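Local structure of Orf34 (Pseudomonas syringae pv. syringae, 5KLP) at residues H123-D128 with Q156-T161; Y92-A97 with A108-T113; D208-G213 with G217-E222; A176-Q181 with A253-V258. The protein acetylates serine, threonine and lysine side chains of proteins from acetyl-CoA, among its targets host tubulin, with inositol hexakisphosphate as its cofactor. The protein carries 10 engineered substitutions. One frame throughout, in Å; residues are numbered along the deposited sequence.

Contact 1: residues H123-D128 with Q156-T161. With CIT (citric acid), chain E.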
loop_
_atom_site.group_PDB
_atom_site.type_symbol
_atom_site.label_atom_id
_atom_site.label_comp_id
_atom_site.label_asym_id
_atom_site.label_seq_id
_atom_site.Cartn_x
_atom_site.Cartn_y
_atom_site.Cartn_z
ATOM N N HIS A 123 -5.580 0.875 9.736
ATOM C CA HIS A 123 -5.327 -0.327 8.915
ATOM C C HIS A 123 -5.572 -0.087 7.421
ATOM O O HIS A 123 -6.227 -0.891 6.739
ATOM C CB HIS A 123 -6.200 -1.500 9.374
ATOM C CG HIS A 123 -5.833 -2.017 10.726
ATOM N ND1 HIS A 123 -6.216 -1.386 11.891
ATOM C CD2 HIS A 123 -5.091 -3.084 11.097
ATOM C CE1 HIS A 123 -5.736 -2.056 12.925
ATOM N NE2 HIS A 123 -5.052 -3.092 12.470
ATOM N N HIS A 124 -5.043 1.020 6.930
ATOM C CA HIS A 124 -5.308 1.490 5.575
ATOM C C HIS A 124 -4.930 0.525 4.459
ATOM O O HIS A 124 -3.994 -0.263 4.582
ATOM C CB HIS A 124 -4.574 2.809 5.359
ATOM C CG HIS A 124 -5.117 3.935 6.178
ATOM N ND1 HIS A 124 -4.998 3.983 7.550
ATOM C CD2 HIS A 124 -5.811 5.041 5.820
ATOM C CE1 HIS A 124 -5.579 5.081 8.003
ATOM N NE2 HIS A 124 -6.085 5.738 6.974
ATOM N N VAL A 125 -5.661 0.613 3.358
ATOM C CA VAL A 125 -5.285 -0.081 2.136
ATOM C C VAL A 125 -5.364 0.905 0.988
ATOM O O VAL A 125 -5.835 2.030 1.159
ATOM C CB VAL A 125 -6.193 -1.289 1.849
ATOM C CG1 VAL A 125 -6.076 -2.310 2.987
ATOM C CG2 VAL A 125 -7.635 -0.823 1.658
HETATM N N MSE A 126 -4.882 0.478 -0.172
HETATM C CA MSE A 126 -4.913 1.278 -1.385
HETATM C C MSE A 126 -5.786 0.582 -2.404
HETATM O O MSE A 126 -5.619 -0.621 -2.641
HETATM C CB MSE A 126 -3.500 1.474 -1.939
HETATM C CG MSE A 126 -3.381 2.537 -3.024
HETATM SE SE MSE A 126 -3.816 1.896 -4.809
HETATM C CE MSE A 126 -2.411 0.520 -4.979
ATOM N N ALA A 127 -6.712 1.322 -3.016
ATOM C CA ALA A 127 -7.486 0.747 -4.112
ATOM C C ALA A 127 -7.151 1.441 -5.419
ATOM O O ALA A 127 -7.164 2.672 -5.503
ATOM C CB ALA A 127 -8.987 0.830 -3.837
ATOM N N ASP A 128 -6.838 0.625 -6.422
ATOM C CA ASP A 128 -6.563 1.077 -7.778
ATOM C C ASP A 128 -7.784 0.763 -8.654
ATOM O O ASP A 128 -8.194 -0.389 -8.755
ATOM C CB ASP A 128 -5.302 0.385 -8.310
ATOM C CG ASP A 128 -4.900 0.875 -9.694
ATOM O OD1 ASP A 128 -5.466 0.399 -10.697
ATOM O OD2 ASP A 128 -4.006 1.736 -9.782
ATOM N N GLN A 156 -13.128 -9.275 8.583
ATOM C CA GLN A 156 -14.465 -8.712 8.774
ATOM C C GLN A 156 -14.575 -7.311 8.141
ATOM O O GLN A 156 -15.599 -6.956 7.542
ATOM C CB GLN A 156 -14.790 -8.660 10.282
ATOM C CG GLN A 156 -16.047 -7.894 10.659
ATOM C CD GLN A 156 -16.014 -7.366 12.104
ATOM O OE1 GLN A 156 -14.975 -6.906 12.593
ATOM N NE2 GLN A 156 -17.154 -7.438 12.784
ATOM N N ARG A 157 -13.499 -6.537 8.243
ATOM C CA ARG A 157 -13.458 -5.188 7.681
ATOM C C ARG A 157 -13.442 -5.222 6.143
ATOM O O ARG A 157 -14.115 -4.414 5.488
ATOM C CB ARG A 157 -12.237 -4.427 8.216
ATOM C CG ARG A 157 -12.257 -4.186 9.734
ATOM C CD ARG A 157 -10.850 -3.867 10.241
ATOM N NE ARG A 157 -10.751 -3.976 11.690
ATOM C CZ ARG A 157 -9.607 -4.117 12.352
ATOM N NH1 ARG A 157 -8.445 -4.175 11.695
ATOM N NH2 ARG A 157 -9.632 -4.202 13.672
ATOM N N HIS A 158 -12.663 -6.138 5.566
ATOM C CA HIS A 158 -12.652 -6.322 4.103
ATOM C C HIS A 158 -14.021 -6.793 3.589
ATOM O O HIS A 158 -14.500 -6.333 2.554
ATOM C CB HIS A 158 -11.566 -7.317 3.677
ATOM C CG HIS A 158 -10.189 -6.726 3.638
ATOM N ND1 HIS A 158 -9.887 -5.595 2.914
ATOM C CD2 HIS A 158 -9.032 -7.117 4.224
ATOM C CE1 HIS A 158 -8.604 -5.313 3.055
ATOM N NE2 HIS A 158 -8.062 -6.223 3.840
ATOM N N ASN A 159 -14.651 -7.709 4.318
ATOM C CA ASN A 159 -15.994 -8.165 3.958
ATOM C C ASN A 159 -17.015 -7.031 3.975
ATOM O O ASN A 159 -17.934 -7.002 3.148
ATOM C CB ASN A 159 -16.444 -9.307 4.882
ATOM C CG ASN A 159 -15.954 -10.667 4.388
ATOM O OD1 ASN A 159 -15.844 -10.887 3.181
ATOM N ND2 ASN A 159 -15.645 -11.573 5.314
ATOM N N LEU A 160 -16.872 -6.101 4.919
ATOM C CA LEU A 160 -17.760 -4.944 4.942
ATOM C C LEU A 160 -17.616 -4.140 3.638
ATOM O O LEU A 160 -18.605 -3.778 3.012
ATOM C CB LEU A 160 -17.481 -4.061 6.171
ATOM C CG LEU A 160 -18.351 -2.809 6.334
ATOM C CD1 LEU A 160 -19.843 -3.192 6.464
ATOM C CD2 LEU A 160 -17.912 -1.981 7.541
ATOM N N THR A 161 -16.380 -3.875 3.231
ATOM C CA THR A 161 -16.117 -3.172 1.978
ATOM C C THR A 161 -16.736 -3.905 0.786
ATOM O O THR A 161 -17.432 -3.306 -0.039
ATOM C CB THR A 161 -14.600 -3.002 1.758
ATOM O OG1 THR A 161 -14.051 -2.311 2.877
ATOM C CG2 THR A 161 -14.299 -2.203 0.475
HETATM C C1 CIT E . -3.061 -5.328 14.583
HETATM O O1 CIT E . -1.902 -5.257 15.048
HETATM O O2 CIT E . -3.741 -4.280 14.560
HETATM C C2 CIT E . -3.562 -6.658 14.057
HETATM C C3 CIT E . -5.057 -6.795 13.736
HETATM O O7 CIT E . -5.238 -6.396 12.350
HETATM C C4 CIT E . -5.473 -8.256 13.900
HETATM C C5 CIT E . -6.739 -8.525 13.121
HETATM O O3 CIT E . -7.469 -9.502 13.431
HETATM O O4 CIT E . -7.069 -7.768 12.169
HETATM C C6 CIT E . -5.969 -5.928 14.600
HETATM O O5 CIT E . -6.029 -6.105 15.837
HETATM O O6 CIT E . -6.656 -5.016 14.083
#

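Contact 2: residues Y92-A97 with A108-T113. Engineered in segment 92-97: Tyr92 (natural residue Lys), Tyr93 (natural residue Glu).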
loop_
_atom_site.group_PDB
_atom_site.type_symbol
_atom_site.label_atom_id
_atom_site.label_comp_id
_atom_site.label_asym_id
_atom_site.label_seq_id
_atom_site.Cartn_x
_atom_site.Cartn_y
_atom_site.Cartn_z
ATOM N N TYR A 92 -17.046 4.065 2.176
ATOM C CA TYR A 92 -18.308 4.638 1.733
ATOM C C TYR A 92 -18.105 5.704 0.652
ATOM O O TYR A 92 -18.867 5.768 -0.324
ATOM C CB TYR A 92 -19.030 5.237 2.938
ATOM C CG TYR A 92 -20.355 5.909 2.668
ATOM C CD1 TYR A 92 -20.411 7.197 2.144
ATOM C CD2 TYR A 92 -21.554 5.292 3.017
ATOM C CE1 TYR A 92 -21.626 7.831 1.925
ATOM C CE2 TYR A 92 -22.775 5.925 2.811
ATOM C CZ TYR A 92 -22.799 7.196 2.263
ATOM O OH TYR A 92 -23.999 7.837 2.058
ATOM N N TYR A 93 -17.081 6.542 0.830
ATOM C CA TYR A 93 -16.826 7.636 -0.106
ATOM C C TYR A 93 -16.130 7.156 -1.377
ATOM O O TYR A 93 -16.205 7.815 -2.420
ATOM C CB TYR A 93 -16.009 8.742 0.574
ATOM C CG TYR A 93 -16.773 9.413 1.706
ATOM C CD1 TYR A 93 -17.887 10.201 1.438
ATOM C CD2 TYR A 93 -16.398 9.238 3.033
ATOM C CE1 TYR A 93 -18.596 10.809 2.455
ATOM C CE2 TYR A 93 -17.097 9.844 4.061
ATOM C CZ TYR A 93 -18.195 10.622 3.769
ATOM O OH TYR A 93 -18.901 11.216 4.786
ATOM N N LEU A 94 -15.478 5.999 -1.297
ATOM C CA LEU A 94 -14.989 5.334 -2.502
ATOM C C LEU A 94 -16.175 4.954 -3.365
ATOM O O LEU A 94 -16.187 5.189 -4.578
ATOM C CB LEU A 94 -14.183 4.090 -2.152
ATOM C CG LEU A 94 -13.787 3.176 -3.315
ATOM C CD1 LEU A 94 -12.949 3.917 -4.349
ATOM C CD2 LEU A 94 -13.036 1.962 -2.787
ATOM N N ILE A 95 -17.196 4.390 -2.732
ATOM C CA ILE A 95 -18.381 3.975 -3.481
ATOM C C ILE A 95 -19.056 5.166 -4.146
ATOM O O ILE A 95 -19.434 5.112 -5.317
ATOM C CB ILE A 95 -19.371 3.258 -2.569
ATOM C CG1 ILE A 95 -18.822 1.876 -2.229
ATOM C CG2 ILE A 95 -20.754 3.186 -3.224
ATOM C CD1 ILE A 95 -19.551 1.196 -1.108
ATOM N N GLN A 96 -19.182 6.251 -3.396
ATOM C CA GLN A 96 -19.720 7.496 -3.926
ATOM C C GLN A 96 -18.898 7.971 -5.122
ATOM O O GLN A 96 -19.448 8.473 -6.097
ATOM C CB GLN A 96 -19.742 8.564 -2.824
ATOM C CG GLN A 96 -20.368 9.890 -3.194
ATOM C CD GLN A 96 -20.386 10.851 -2.013
ATOM O OE1 GLN A 96 -21.270 10.789 -1.158
ATOM N NE2 GLN A 96 -19.385 11.722 -1.947
ATOM N N ALA A 97 -17.582 7.805 -5.058
ATOM C CA ALA A 97 -16.737 8.257 -6.158
ATOM C C ALA A 97 -16.971 7.401 -7.416
ATOM O O ALA A 97 -16.802 7.868 -8.534
ATOM C CB ALA A 97 -15.273 8.226 -5.752
ATOM N N ALA A 108 -7.199 5.234 -4.545
ATOM C CA ALA A 108 -7.838 5.669 -3.315
ATOM C C ALA A 108 -7.150 5.037 -2.108
ATOM O O ALA A 108 -6.815 3.851 -2.136
ATOM C CB ALA A 108 -9.317 5.308 -3.331
ATOM N N ILE A 109 -6.949 5.829 -1.056
ATOM C CA ILE A 109 -6.476 5.321 0.223
ATOM C C ILE A 109 -7.555 5.553 1.268
ATOM O O ILE A 109 -8.112 6.644 1.367
ATOM C CB ILE A 109 -5.169 6.002 0.655
ATOM C CG1 ILE A 109 -4.075 5.748 -0.387
ATOM C CG2 ILE A 109 -4.725 5.523 2.050
ATOM C CD1 ILE A 109 -2.803 6.549 -0.161
ATOM N N PHE A 110 -7.870 4.530 2.047
ATOM C CA PHE A 110 -8.926 4.681 3.034
ATOM C C PHE A 110 -8.673 3.727 4.182
ATOM O O PHE A 110 -8.055 2.680 3.997
ATOM C CB PHE A 110 -10.308 4.440 2.404
ATOM C CG PHE A 110 -10.446 3.099 1.732
ATOM C CD1 PHE A 110 -10.853 1.985 2.446
ATOM C CD2 PHE A 110 -10.163 2.960 0.382
ATOM C CE1 PHE A 110 -10.983 0.732 1.812
ATOM C CE2 PHE A 110 -10.281 1.713 -0.258
ATOM C CZ PHE A 110 -10.693 0.605 0.462
ATOM N N PRO A 111 -9.137 4.094 5.378
ATOM C CA PRO A 111 -8.997 3.211 6.533
ATOM C C PRO A 111 -10.083 2.142 6.503
ATOM O O PRO A 111 -11.025 2.268 5.711
ATOM C CB PRO A 111 -9.179 4.164 7.710
ATOM C CG PRO A 111 -10.178 5.177 7.176
ATOM C CD PRO A 111 -9.791 5.368 5.735
ATOM N N GLN A 112 -9.947 1.111 7.329
ATOM C CA GLN A 112 -10.997 0.111 7.479
ATOM C C GLN A 112 -12.055 0.595 8.459
ATOM O O GLN A 112 -11.774 1.428 9.317
ATOM C CB GLN A 112 -10.426 -1.216 7.962
ATOM C CG GLN A 112 -9.282 -1.724 7.112
ATOM C CD GLN A 112 -9.707 -2.053 5.694
ATOM O OE1 GLN A 112 -10.802 -2.555 5.459
ATOM N NE2 GLN A 112 -8.844 -1.749 4.738
ATOM N N THR A 113 -13.262 0.050 8.349
ATOM C CA THR A 113 -14.348 0.431 9.250
ATOM C C THR A 113 -14.861 -0.770 10.061
ATOM O O THR A 113 -14.994 -1.877 9.547
ATOM C CB THR A 113 -15.496 1.054 8.449
ATOM O OG1 THR A 113 -15.009 2.193 7.725
ATOM C CG2 THR A 113 -16.651 1.455 9.364
#

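Contact 3: residues D208-G213 with G217-E222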
loop_
_atom_site.group_PDB
_atom_site.type_symbol
_atom_site.label_atom_id
_atom_site.label_comp_id
_atom_site.label_asym_id
_atom_site.label_seq_id
_atom_site.Cartn_x
_atom_site.Cartn_y
_atom_site.Cartn_z
ATOM N N ASP A 208 -3.322 -2.118 -15.653
ATOM C CA ASP A 208 -4.306 -2.107 -16.739
ATOM C C ASP A 208 -4.654 -3.520 -17.171
ATOM O O ASP A 208 -5.813 -3.838 -17.428
ATOM C CB ASP A 208 -3.790 -1.337 -17.953
ATOM C CG ASP A 208 -3.839 0.168 -17.756
ATOM O OD1 ASP A 208 -4.464 0.631 -16.784
ATOM O OD2 ASP A 208 -3.244 0.887 -18.583
ATOM N N ASP A 209 -3.633 -4.360 -17.260
ATOM C CA ASP A 209 -3.833 -5.731 -17.694
ATOM C C ASP A 209 -4.631 -6.516 -16.651
ATOM O O ASP A 209 -5.490 -7.323 -17.004
ATOM C CB ASP A 209 -2.499 -6.410 -17.964
ATOM C CG ASP A 209 -2.654 -7.648 -18.814
ATOM O OD1 ASP A 209 -3.267 -7.537 -19.901
ATOM O OD2 ASP A 209 -2.183 -8.722 -18.390
ATOM N N ILE A 210 -4.359 -6.276 -15.371
ATOM C CA ILE A 210 -5.112 -6.954 -14.327
ATOM C C ILE A 210 -6.568 -6.502 -14.364
ATOM O O ILE A 210 -7.481 -7.318 -14.250
ATOM C CB ILE A 210 -4.517 -6.704 -12.948
ATOM C CG1 ILE A 210 -3.088 -7.245 -12.889
ATOM C CG2 ILE A 210 -5.365 -7.364 -11.860
ATOM C CD1 ILE A 210 -2.430 -6.965 -11.563
ATOM N N HIS A 211 -6.781 -5.205 -14.573
ATOM C CA HIS A 211 -8.136 -4.680 -14.708
ATOM C C HIS A 211 -8.876 -5.304 -15.906
ATOM O O HIS A 211 -10.051 -5.671 -15.797
ATOM C CB HIS A 211 -8.101 -3.151 -14.828
ATOM C CG HIS A 211 -7.933 -2.449 -13.512
ATOM N ND1 HIS A 211 -8.957 -2.336 -12.596
ATOM C CD2 HIS A 211 -6.865 -1.820 -12.964
ATOM C CE1 HIS A 211 -8.526 -1.676 -11.533
ATOM N NE2 HIS A 211 -7.259 -1.348 -11.731
ATOM N N HIS A 212 -8.193 -5.436 -17.041
ATOM C CA HIS A 212 -8.794 -6.088 -18.205
ATOM C C HIS A 212 -9.273 -7.497 -17.867
ATOM O O HIS A 212 -10.364 -7.901 -18.276
ATOM C CB HIS A 212 -7.817 -6.131 -19.391
ATOM C CG HIS A 212 -7.543 -4.787 -19.992
ATOM N ND1 HIS A 212 -6.351 -4.472 -20.607
ATOM C CD2 HIS A 212 -8.312 -3.674 -20.072
ATOM C CE1 HIS A 212 -6.395 -3.220 -21.034
ATOM N NE2 HIS A 212 -7.574 -2.716 -20.723
ATOM N N GLY A 213 -8.468 -8.247 -17.123
ATOM C CA GLY A 213 -8.884 -9.574 -16.709
ATOM C C GLY A 213 -10.118 -9.502 -15.831
ATOM O O GLY A 213 -11.068 -10.262 -16.016
ATOM N N GLY A 217 -14.046 -11.135 -15.065
ATOM C CA GLY A 217 -14.249 -11.909 -13.859
ATOM C C GLY A 217 -13.096 -12.827 -13.519
ATOM O O GLY A 217 -13.297 -13.855 -12.879
ATOM N N THR A 218 -11.887 -12.471 -13.944
ATOM C CA THR A 218 -10.753 -13.345 -13.687
ATOM C C THR A 218 -9.518 -12.589 -13.184
ATOM O O THR A 218 -9.291 -11.432 -13.529
ATOM C CB THR A 218 -10.396 -14.164 -14.953
ATOM O OG1 THR A 218 -9.392 -15.137 -14.637
ATOM C CG2 THR A 218 -9.897 -13.258 -16.070
ATOM N N LEU A 219 -8.736 -13.273 -12.356
ATOM C CA LEU A 219 -7.467 -12.766 -11.827
ATOM C C LEU A 219 -6.348 -13.774 -12.086
ATOM O O LEU A 219 -6.431 -14.936 -11.668
ATOM C CB LEU A 219 -7.579 -12.479 -10.330
ATOM C CG LEU A 219 -6.273 -12.043 -9.638
ATOM C CD1 LEU A 219 -5.794 -10.686 -10.156
ATOM C CD2 LEU A 219 -6.409 -12.036 -8.109
ATOM N N SER A 220 -5.306 -13.339 -12.781
ATOM C CA SER A 220 -4.230 -14.252 -13.136
ATOM C C SER A 220 -3.570 -14.838 -11.878
ATOM O O SER A 220 -3.452 -14.161 -10.849
ATOM C CB SER A 220 -3.198 -13.547 -14.021
ATOM O OG SER A 220 -2.069 -14.372 -14.242
ATOM N N THR A 221 -3.209 -16.119 -11.982
ATOM C CA THR A 221 -2.521 -16.918 -10.954
ATOM C C THR A 221 -3.401 -17.284 -9.759
ATOM O O THR A 221 -2.955 -18.010 -8.866
ATOM C CB THR A 221 -1.247 -16.216 -10.388
ATOM O OG1 THR A 221 -1.627 -15.186 -9.465
ATOM C CG2 THR A 221 -0.375 -15.631 -11.503
ATOM N N GLU A 222 -4.646 -16.825 -9.752
ATOM C CA GLU A 222 -5.466 -16.967 -8.553
ATOM C C GLU A 222 -5.618 -18.413 -8.114
ATOM O O GLU A 222 -5.604 -18.699 -6.917
ATOM C CB GLU A 222 -6.849 -16.344 -8.741
ATOM C CG GLU A 222 -7.674 -16.393 -7.458
ATOM C CD GLU A 222 -9.034 -15.743 -7.592
ATOM O OE1 GLU A 222 -9.453 -15.453 -8.735
ATOM O OE2 GLU A 222 -9.676 -15.506 -6.546
HETATM O O HOH W 1 -7.081 -9.878 -13.662
#

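Contact 4: residues A176-Q181 with A253-V258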
loop_
_atom_site.group_PDB
_atom_site.type_symbol
_atom_site.label_atom_id
_atom_site.label_comp_id
_atom_site.label_asym_id
_atom_site.label_seq_id
_atom_site.Cartn_x
_atom_site.Cartn_y
_atom_site.Cartn_z
ATOM N N ALA A 176 -10.625 -7.533 -6.741
ATOM C CA ALA A 176 -9.542 -8.354 -6.219
ATOM C C ALA A 176 -8.897 -7.726 -4.991
ATOM O O ALA A 176 -8.679 -6.511 -4.928
ATOM C CB ALA A 176 -8.471 -8.584 -7.300
ATOM N N ILE A 177 -8.579 -8.562 -4.014
ATOM C CA ILE A 177 -7.795 -8.104 -2.886
ATOM C C ILE A 177 -6.453 -8.805 -2.958
ATOM O O ILE A 177 -6.371 -10.032 -2.879
ATOM C CB ILE A 177 -8.476 -8.388 -1.543
ATOM C CG1 ILE A 177 -9.847 -7.714 -1.497
ATOM C CG2 ILE A 177 -7.601 -7.887 -0.415
ATOM C CD1 ILE A 177 -10.637 -7.984 -0.234
ATOM N N ILE A 178 -5.404 -8.018 -3.127
ATOM C CA ILE A 178 -4.066 -8.558 -3.251
ATOM C C ILE A 178 -3.301 -8.355 -1.949
ATOM O O ILE A 178 -3.066 -7.231 -1.496
ATOM C CB ILE A 178 -3.322 -7.925 -4.422
ATOM C CG1 ILE A 178 -4.063 -8.267 -5.722
ATOM C CG2 ILE A 178 -1.872 -8.424 -4.476
ATOM C CD1 ILE A 178 -3.530 -7.556 -6.931
ATOM N N GLU A 179 -2.945 -9.472 -1.333
ATOM C CA GLU A 179 -2.286 -9.452 -0.036
ATOM C C GLU A 179 -0.773 -9.493 -0.229
ATOM O O GLU A 179 -0.257 -10.483 -0.715
ATOM C CB GLU A 179 -2.759 -10.639 0.804
ATOM C CG GLU A 179 -1.985 -10.859 2.096
ATOM C CD GLU A 179 -2.440 -12.106 2.840
ATOM O OE1 GLU A 179 -3.546 -12.064 3.418
ATOM O OE2 GLU A 179 -1.700 -13.132 2.827
ATOM N N THR A 180 -0.049 -8.445 0.159
ATOM C CA THR A 180 1.394 -8.477 -0.098
ATOM C C THR A 180 2.220 -8.985 1.096
ATOM O O THR A 180 3.265 -9.593 0.895
ATOM C CB THR A 180 1.940 -7.081 -0.507
ATOM O OG1 THR A 180 1.970 -6.215 0.633
ATOM C CG2 THR A 180 1.073 -6.441 -1.589
ATOM N N GLN A 181 1.727 -8.782 2.320
ATOM C CA GLN A 181 2.481 -9.097 3.558
ATOM C C GLN A 181 3.799 -8.342 3.662
ATOM O O GLN A 181 4.738 -8.800 4.330
ATOM C CB GLN A 181 2.768 -10.616 3.676
ATOM C CG GLN A 181 1.517 -11.501 3.530
ATOM C CD GLN A 181 1.803 -12.987 3.745
ATOM O OE1 GLN A 181 2.881 -13.370 4.223
ATOM N NE2 GLN A 181 0.829 -13.832 3.396
ATOM N N ALA A 253 3.486 -11.092 -4.505
ATOM C CA ALA A 253 4.625 -11.456 -5.348
ATOM C C ALA A 253 4.212 -12.198 -6.615
ATOM O O ALA A 253 4.940 -12.174 -7.606
ATOM C CB ALA A 253 5.623 -12.295 -4.567
ATOM N N ASP A 254 3.050 -12.846 -6.592
ATOM C CA ASP A 254 2.584 -13.597 -7.756
ATOM C C ASP A 254 2.055 -12.714 -8.879
ATOM O O ASP A 254 2.134 -13.098 -10.040
ATOM C CB ASP A 254 1.502 -14.605 -7.351
ATOM C CG ASP A 254 2.070 -15.787 -6.590
ATOM O OD1 ASP A 254 3.229 -16.162 -6.861
ATOM O OD2 ASP A 254 1.375 -16.337 -5.714
ATOM N N VAL A 255 1.528 -11.539 -8.541
ATOM C CA VAL A 255 0.832 -10.723 -9.535
ATOM C C VAL A 255 1.289 -9.262 -9.632
ATOM O O VAL A 255 0.867 -8.548 -10.535
ATOM C CB VAL A 255 -0.691 -10.722 -9.275
ATOM C CG1 VAL A 255 -1.257 -12.129 -9.403
ATOM C CG2 VAL A 255 -1.001 -10.149 -7.907
ATOM N N LEU A 256 2.125 -8.820 -8.698
ATOM C CA LEU A 256 2.602 -7.437 -8.674
ATOM C C LEU A 256 4.111 -7.402 -8.908
ATOM O O LEU A 256 4.795 -8.380 -8.633
ATOM C CB LEU A 256 2.264 -6.777 -7.337
ATOM C CG LEU A 256 0.789 -6.674 -6.952
ATOM C CD1 LEU A 256 0.649 -6.039 -5.561
ATOM C CD2 LEU A 256 0.026 -5.870 -7.993
ATOM N N PRO A 257 4.632 -6.269 -9.407
ATOM C CA PRO A 257 6.077 -6.112 -9.606
ATOM C C PRO A 257 6.844 -5.993 -8.291
ATOM O O PRO A 257 6.251 -5.708 -7.251
ATOM C CB PRO A 257 6.191 -4.800 -10.388
ATOM C CG PRO A 257 4.817 -4.423 -10.781
ATOM C CD PRO A 257 3.879 -5.086 -9.851
ATOM N N VAL A 258 8.156 -6.190 -8.353
ATOM C CA VAL A 258 9.011 -6.180 -7.164
ATOM C C VAL A 258 8.936 -4.840 -6.415
ATOM O O VAL A 258 9.202 -4.771 -5.212
ATOM C CB VAL A 258 10.479 -6.503 -7.544
ATOM C CG1 VAL A 258 11.074 -5.399 -8.427
ATOM C CG2 VAL A 258 11.325 -6.751 -6.295
#

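Contact 1: residues H123-D128 with Q156-T161
At the catalytic centre of this YopJ-family acetyltransferase, His123 of the active site lies just ahead of strand 125-130 and meets Arg157 on helix 153-167. Arg157 reaches across with its chain extended from CG to NE (chi2 161°), and this brings NH1 over the middle of the His123 ring, 3.5 Å from His123 CG. The two planes are inclined by 51°, neither stacked flat nor set at a right angle. A citrate, probably from the crystallisation liquor, joins the two ends. His123 NE2 donates to its O2 at 2.7 Å. Arg157 takes O6 with both terminal nitrogens, NH1 and NH2 each standing 3.1 Å from it, and the oxygen sits near the guanidinium plane. Arg157 NH1 also bonds Gln154, which steadies the arginine from its own helix. At the next helix residue, Val125 and His158 approach from opposite directions: Val125 CG1 comes to the edge of the His158 ring, 3.9 Å from CE1, while NE2 of that ring bonds catalytic Glu143. The side chain of Cys189, also of the active site, is about 5 Å from that of His123. An arginine nitrogen over the imidazole and an anion gripped by both residues are consistent with a pocket suited to negatively charged groups beside a histidine that also binds CoA.

Contact 2: residues Y92-A97 with A108-T113
Leu94 leaves helix 91-98 with CG anti to its backbone nitrogen (chi1 171°), which carries both methyl groups toward strand 105-110, whereas the ring of Phe110 is placed between the nitrogen and carbonyl carbon of its own residue (chi1 56°) and rises from the strand to meet it. The fork of the leucine divides the work. Its CD1 lies 4.0 Å from Ala108 CB, and CD2 lies 3.7 Å from Phe110 CE2, coming up to the ring obliquely. Ala108 and Phe110, two residues apart on the strand, both direct CB toward the helix, so one leucine covers the two positions; the contact is wholly apolar and buried. The ring of Phe110 also packs on Val125 and Ala127, which links the leucine's contact to the neighbouring strand 125-130. A polar link lies nearby: the carboxylate of Asp90 accepts from the backbone nitrogen of Tyr92, an engineered residue, and is hydrogen-bonded to Thr113 OG1, joining the start of the helix to the loop after the strand. The whole is a beta-alpha-beta crossover: helix 91-98 connects the parallel neighbours 85-87 and 105-110 and lies against the second of them.

Contact 3: residues D208-G213 with G217-E222
Gly213, near the end of helix 204-215, and Thr218, where the chain leaves it, come within 5.2 Å between CA atoms as the backbone turns back. Thr218 N donates to Gly213 O at 3.1 Å with an angle of 158°, and inside that bond Gly217 N pairs with Leu214 O. Gly217 makes the reversal with a positive phi of 71°. With no side chain on Gly213, the backbone carbonyl of Thr218 lies right against it, Thr218 O being 3.1 Å from Gly213 C. That oxygen also takes part in a water bridge: a single water donates to Ile210 O and to Thr218 O, 2.7 Å from each, tying Ile210, a turn or so before the helix end, to the departing chain. Beyond Thr218 the chain runs into a type II turn from Leu219 to Glu222, closed by Glu222 N on Leu219 O, with Thr221 at its positive-phi position. Among side chains, Thr218 CG2 rests beside Gly213 O, while Ile210 and Leu219 lie side by side and point the same way, Ile210 CG2 meeting Leu219 CD1 at 3.8 Å. Both reach the central sheet, Ile210 on Ile140 and Leu219 on His248 and Ala250. The two backbone bonds, with Gly217 as the C-prime residue, make this a Schellman motif ending the helix, followed by the turn that leads into helix 222-225.

Contact 4: residues A176-Q181 with A253-V258
The end of strand 175-179 runs beside the short, weakly bonded helical turn at 253-255, with the backbones closest at Thr180 and Ala253, whose CA atoms are 6.8 Å apart. No hydrogen bond crosses; aliphatic groups do the joining. Ile178 touches two consecutive residues: its CG2 meets Leu256 CD1 at 3.6 Å, and its CD1, at the end of an extended chain, meets Val255 CG2 at 3.8 Å. With CG of Leu256 anti to the carbonyl carbon (chi1 -61°), the leucine fork points at the strand, and its CD1 also meets Thr180 CG2 at 4.0 Å, the two side chains crossing roughly at a right angle. The other branch of that threonine is polar, and OG1 is hydrogen-bonded to Tyr196, so methyl and hydroxyl serve separate neighbours. Just past the strand, Gln181 NE2 donates to Glu179 OE2 at 2.7 Å, on the anti side of the oxygen and about 31° out of the carboxylate plane, while Glu179 OE1 is bonded to Thr230 and the backbone of Ile147. Phe207 of helix 204-215 packs on Leu256 too. The arrangement belongs to the edge of the six-stranded mixed sheet: after outermost strand 248-251 the chain folds back over its parallel neighbour 175-179, close to catalytic Glu143.

Overall arrangement
From the N terminus, contact 2 comes first, closing the short loop between helix 91-98 and strand 105-110. Contact 1 opens after it and closes the longer excursion from strand 125-130 through strand 138-143 to helix 153-167. The two are adjacent in the sheet, where Ala127 N and Ala108 O lie 2.7 Å apart, a probable hydrogen bond. Contact 4 spans the widest gap, from strand 175-179 to the turn after strand 248-251, and contact 3 is nested inside that loop, touching it through Thr221 and Val255. None cross. Asp128 to His211 links contacts 1 and 3, and His158 to Ile177 links 1 and 4, while contact 2 stays clear of 3 and 4.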